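Side-chain contacts in putative uncharacterized protein (Bacillus anthracis, PDB 3LNO), which is of unknown function but belongs to a family linked to iron-sulfur cluster assembly, in which it probably takes part: residues K12-L17 with D28-G33; T49-S54 with P89-E94. One frame throughout, in Å; residues are numbered along the deposited sequence.

From the N terminus, helix 3-16 ends in the first segment of contact 1. The chain then makes the small antiparallel pair of strands 21-22 and 27-28 and returns as the short helix 29-32, so contact 1 closes a loop of ten residues. Strands 35-40 and 46-50 follow, and contact 2 opens at the end of the second of them. It closes a longer loop, which holds helix 60-74 and strand 81-85. The two contacts are in series and neither nest nor cross. They still touch: Trp-91 NE1 probably donates a hydrogen bond to Leu-32 O at 2.8 Å, and Ile-29 packs on Met-50. Helix 29-32 thus meets both the N-terminal helix and the loop 89-94.

Contact 1: K12-L17 with D28-G33; sequences KLYANL and DIVNLG
Asp-28 faces Leu-17, and its CB lies 4.3 Å from Leu-17 O, a loose contact. Within its own segment it is the N-cap of the short helix 29-32, and Asp-28 OD1 accepts from Asn-31 N at 2.6 Å. The bond is nearly straight at the hydrogen (170°), but the N-H comes from above the carboxylate plane. Ile-29 comes next. Its CG1 rests 3.7 Å from Leu-17 O, while Ile-29 CD1 makes only a long contact with Leu-17 CB, at 4.4 Å. Ile-29 and Leu-17 both also touch helix 60-74, through Val-67 and Leu-71 respectively. In this alpha-beta fold the contact sets the C-terminal part of the N-terminal helix and Leu-17 beside the short, weakly bonded helix 29-32. Tyr-14 and Ile-29 also reach strand 35-40 at Val-35. Val-30 is the central residue. Its CG1, anti to the backbone N (chi1 164°), meets Tyr-14 CE2 at 3.5 Å and also lies near the hydroxyl. The other methyl, CG2, sits over one face of the Tyr-14 ring, 4.1 Å from the centroid and offset toward the rim, a CH-pi contact. Val-30 CG2 also rests 3.6 Å from Leu-17 CB and 3.5 Å from Tyr-14 O.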
# COMPACT_ATOMS: atom_id res chain seq x y z
N LYS A 12 -8.69 -6.01 5.40
CA LYS A 12 -8.55 -6.98 4.31
C LYS A 12 -7.83 -6.34 3.12
O LYS A 12 -6.92 -6.93 2.53
CB LYS A 12 -9.93 -7.49 3.89
CG LYS A 12 -9.87 -8.46 2.71
CD LYS A 12 -11.28 -8.86 2.30
CE LYS A 12 -11.27 -10.20 1.55
NZ LYS A 12 -12.64 -10.56 1.05
N LEU A 13 -8.22 -5.12 2.76
CA LEU A 13 -7.54 -4.44 1.66
C LEU A 13 -6.07 -4.27 1.96
O LEU A 13 -5.22 -4.45 1.08
CB LEU A 13 -8.18 -3.08 1.37
CG LEU A 13 -9.60 -3.04 0.80
CD1 LEU A 13 -10.07 -1.58 0.72
CD2 LEU A 13 -9.64 -3.64 -0.58
N TYR A 14 -5.74 -3.89 3.19
CA TYR A 14 -4.34 -3.59 3.53
C TYR A 14 -3.49 -4.86 3.44
O TYR A 14 -2.37 -4.83 2.92
CB TYR A 14 -4.26 -2.97 4.93
CG TYR A 14 -2.89 -2.58 5.43
CD1 TYR A 14 -2.39 -1.30 5.19
CD2 TYR A 14 -2.10 -3.48 6.15
CE1 TYR A 14 -1.15 -0.93 5.65
CE2 TYR A 14 -0.84 -3.12 6.60
CZ TYR A 14 -0.38 -1.84 6.37
OH TYR A 14 0.86 -1.48 6.83
N ALA A 15 -4.02 -5.97 3.92
CA ALA A 15 -3.30 -7.25 3.88
C ALA A 15 -3.03 -7.66 2.44
O ALA A 15 -1.98 -8.22 2.12
CB ALA A 15 -4.12 -8.40 4.63
N ASN A 16 -3.96 -7.37 1.54
CA ASN A 16 -3.74 -7.77 0.15
C ASN A 16 -2.67 -6.93 -0.55
O ASN A 16 -2.12 -7.34 -1.57
CB ASN A 16 -5.06 -7.76 -0.62
CG ASN A 16 -5.81 -9.06 -0.43
OD1 ASN A 16 -5.61 -10.01 -1.19
ND2 ASN A 16 -6.66 -9.11 0.60
N LEU A 17 -2.36 -5.76 0.00
CA LEU A 17 -1.32 -4.89 -0.56
C LEU A 17 0.08 -5.50 -0.35
O LEU A 17 1.07 -5.03 -0.91
CB LEU A 17 -1.42 -3.50 0.06
CG LEU A 17 -2.65 -2.68 -0.37
CD1 LEU A 17 -2.63 -1.32 0.34
CD2 LEU A 17 -2.63 -2.47 -1.92
N ASP A 28 7.58 -5.72 -0.36
CA ASP A 28 6.23 -5.22 -0.63
C ASP A 28 5.99 -3.88 0.04
O ASP A 28 6.65 -3.54 1.02
CB ASP A 28 5.16 -6.21 -0.19
CG ASP A 28 5.08 -6.35 1.32
OD1 ASP A 28 4.52 -5.44 1.99
OD2 ASP A 28 5.57 -7.39 1.84
N ILE A 29 5.02 -3.13 -0.47
CA ILE A 29 4.85 -1.75 -0.02
C ILE A 29 4.37 -1.64 1.42
O ILE A 29 4.58 -0.63 2.10
CB ILE A 29 3.92 -0.97 -0.99
CG1 ILE A 29 2.51 -1.57 -1.00
CG2 ILE A 29 4.49 -1.03 -2.39
CD1 ILE A 29 1.50 -0.77 -1.84
N VAL A 30 3.66 -2.66 1.89
CA VAL A 30 3.23 -2.73 3.27
C VAL A 30 4.45 -2.85 4.19
O VAL A 30 4.67 -2.00 5.08
CB VAL A 30 2.22 -3.91 3.46
CG1 VAL A 30 2.06 -4.26 4.94
CG2 VAL A 30 0.88 -3.52 2.88
N ASN A 31 5.28 -3.87 3.96
CA ASN A 31 6.49 -4.04 4.78
C ASN A 31 7.48 -2.88 4.65
O ASN A 31 8.21 -2.58 5.58
CB ASN A 31 7.14 -5.41 4.56
CG ASN A 31 6.38 -6.53 5.27
OD1 ASN A 31 5.66 -7.29 4.63
ND2 ASN A 31 6.54 -6.63 6.60
N LEU A 32 7.46 -2.18 3.51
CA LEU A 32 8.30 -1.00 3.41
C LEU A 32 7.83 0.18 4.25
O LEU A 32 8.60 1.09 4.52
CB LEU A 32 8.43 -0.53 1.96
CG LEU A 32 9.51 -1.24 1.14
CD1 LEU A 32 9.53 -0.64 -0.26
CD2 LEU A 32 10.88 -1.13 1.80
N GLY A 33 6.56 0.18 4.64
CA GLY A 33 6.01 1.33 5.35
C GLY A 33 5.52 2.42 4.41
O GLY A 33 5.39 3.58 4.82

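Contact 2: T49-S54 with P89-E94; sequences TMTMTS and PPWSKE
Trp-91 lays one face of its indole against Thr-53. Thr-53 CG2 makes a CH-pi contact, 4.0 Å from the centroid of the six-membered ring of Trp-91 and almost on the ring normal (9° off). Thr-53 CB is also over that face. The two side chains lie side by side and point the same way. Over the opposite face is the backbone N of Lys-93, so the indole is held between Thr-53 and its own chain.

Van der Waals contacts extend this to the backbone. Thr-53 O lies 3.5 Å from Trp-91 CE3. Trp-91 CB meets Met-52 O and also Thr-51 CG2, each at 3.6 Å. Thr-51 and Trp-91 cross at about a right angle, and here a methyl touches the methylene at the base of the indole. With CG of Trp-91 anti to the backbone N (chi1 -176°), the indole is carried from the Thr-51 methyl toward Thr-53.

Polar contacts run through one water. It donates to Thr-51 OG1 at 2.7 Å and accepts from Trp-91 N at 2.8 Å, so it bridges the segments. Thr-51 OG1 also hydrogen-bonds Val-86 O. The indole N-H is used elsewhere, by Leu-32 O. In the second segment, Ser-92 OG accepts from Glu-94 N in an ST turn that leads into the 3-10 segment 93-94.

Thr-51 and Trp-91 both rest on Tyr-36 of strand 35-40. The contact joins the loop after strand 46-50, which runs on past Cys-57 to helix 60-74, to the Pro-Pro-Trp loop between strand 81-85 and helix 98-106. Both loops leave the mixed three-stranded sheet of this alpha-beta fold, which is consistent with the iron-sulfur cluster assembly protein family.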
# COMPACT_ATOMS: atom_id res chain seq x y z
N THR A 49 -3.86 5.81 0.58
CA THR A 49 -2.92 6.94 0.63
C THR A 49 -1.53 6.38 0.89
O THR A 49 -1.29 5.68 1.89
CB THR A 49 -3.30 7.88 1.81
OG1 THR A 49 -4.67 8.28 1.67
CG2 THR A 49 -2.42 9.12 1.89
N MSE A 50 -0.60 6.67 -0.00
CA MSE A 50 0.73 6.12 0.14
C MSE A 50 1.77 7.11 -0.34
O MSE A 50 1.44 8.15 -0.93
CB MSE A 50 0.82 4.81 -0.66
CG MSE A 50 0.74 5.02 -2.16
SE MSE A 50 0.81 3.27 -3.08
CE MSE A 50 2.57 2.62 -2.52
N THR A 51 3.03 6.79 -0.07
CA THR A 51 4.13 7.59 -0.59
C THR A 51 5.10 6.68 -1.35
O THR A 51 4.81 5.51 -1.54
CB THR A 51 4.83 8.36 0.52
OG1 THR A 51 5.69 9.33 -0.07
CG2 THR A 51 5.65 7.41 1.40
N MSE A 52 6.22 7.22 -1.82
CA MSE A 52 7.25 6.40 -2.47
C MSE A 52 8.53 6.53 -1.66
O MSE A 52 8.60 7.37 -0.76
CB MSE A 52 7.50 6.87 -3.89
CG MSE A 52 6.26 6.82 -4.75
SE MSE A 52 5.90 4.96 -5.18
CE MSE A 52 3.95 5.09 -5.17
N THR A 53 9.55 5.75 -1.98
CA THR A 53 10.80 5.86 -1.23
C THR A 53 11.52 7.21 -1.43
O THR A 53 12.30 7.62 -0.58
CB THR A 53 11.75 4.71 -1.53
OG1 THR A 53 12.01 4.64 -2.94
CG2 THR A 53 11.14 3.41 -1.08
N SER A 54 11.24 7.88 -2.55
CA SER A 54 11.88 9.15 -2.91
C SER A 54 11.01 9.84 -3.95
O SER A 54 10.38 9.17 -4.77
CB SER A 54 13.27 8.92 -3.52
OG SER A 54 13.18 8.09 -4.68
N PRO A 89 3.80 13.05 5.69
CA PRO A 89 5.20 13.14 6.07
C PRO A 89 6.10 12.29 5.14
O PRO A 89 5.64 11.37 4.47
CB PRO A 89 5.21 12.50 7.48
CG PRO A 89 4.14 11.44 7.34
CD PRO A 89 3.04 12.19 6.63
N PRO A 90 7.38 12.60 5.11
CA PRO A 90 8.24 11.96 4.11
C PRO A 90 8.58 10.55 4.56
O PRO A 90 8.78 10.32 5.73
CB PRO A 90 9.51 12.83 4.13
CG PRO A 90 9.28 13.89 5.19
CD PRO A 90 8.14 13.46 6.03
N TRP A 91 8.67 9.62 3.63
CA TRP A 91 9.13 8.29 4.00
C TRP A 91 10.56 8.26 4.55
O TRP A 91 11.38 9.11 4.26
CB TRP A 91 9.02 7.34 2.80
CG TRP A 91 9.39 5.91 3.11
CD1 TRP A 91 8.57 4.94 3.64
CD2 TRP A 91 10.65 5.28 2.86
NE1 TRP A 91 9.26 3.74 3.73
CE2 TRP A 91 10.55 3.94 3.28
CE3 TRP A 91 11.87 5.73 2.35
CZ2 TRP A 91 11.61 3.04 3.20
CZ3 TRP A 91 12.92 4.84 2.27
CH2 TRP A 91 12.78 3.51 2.69
N SER A 92 10.85 7.25 5.35
CA SER A 92 12.22 6.94 5.70
C SER A 92 12.25 5.47 6.07
O SER A 92 11.24 4.87 6.38
CB SER A 92 12.70 7.81 6.88
OG SER A 92 12.46 7.17 8.13
N LYS A 93 13.45 4.91 6.09
CA LYS A 93 13.68 3.54 6.41
C LYS A 93 13.24 3.15 7.83
O LYS A 93 12.99 1.98 8.09
CB LYS A 93 15.18 3.24 6.23
CG LYS A 93 16.05 4.07 7.16
CD LYS A 93 17.53 3.91 6.86
CE LYS A 93 18.37 4.80 7.78
NZ LYS A 93 19.80 4.89 7.33
N GLU A 94 13.12 4.12 8.74
CA GLU A 94 12.60 3.86 10.09
C GLU A 94 11.19 3.32 10.05
O GLU A 94 10.78 2.62 10.98
CB GLU A 94 12.65 5.11 10.97
CG GLU A 94 14.01 5.41 11.59
CD GLU A 94 13.96 6.58 12.60
OE1 GLU A 94 13.36 7.65 12.29
OE2 GLU A 94 14.53 6.44 13.72
O HOH W 1 8.08 10.12 0.95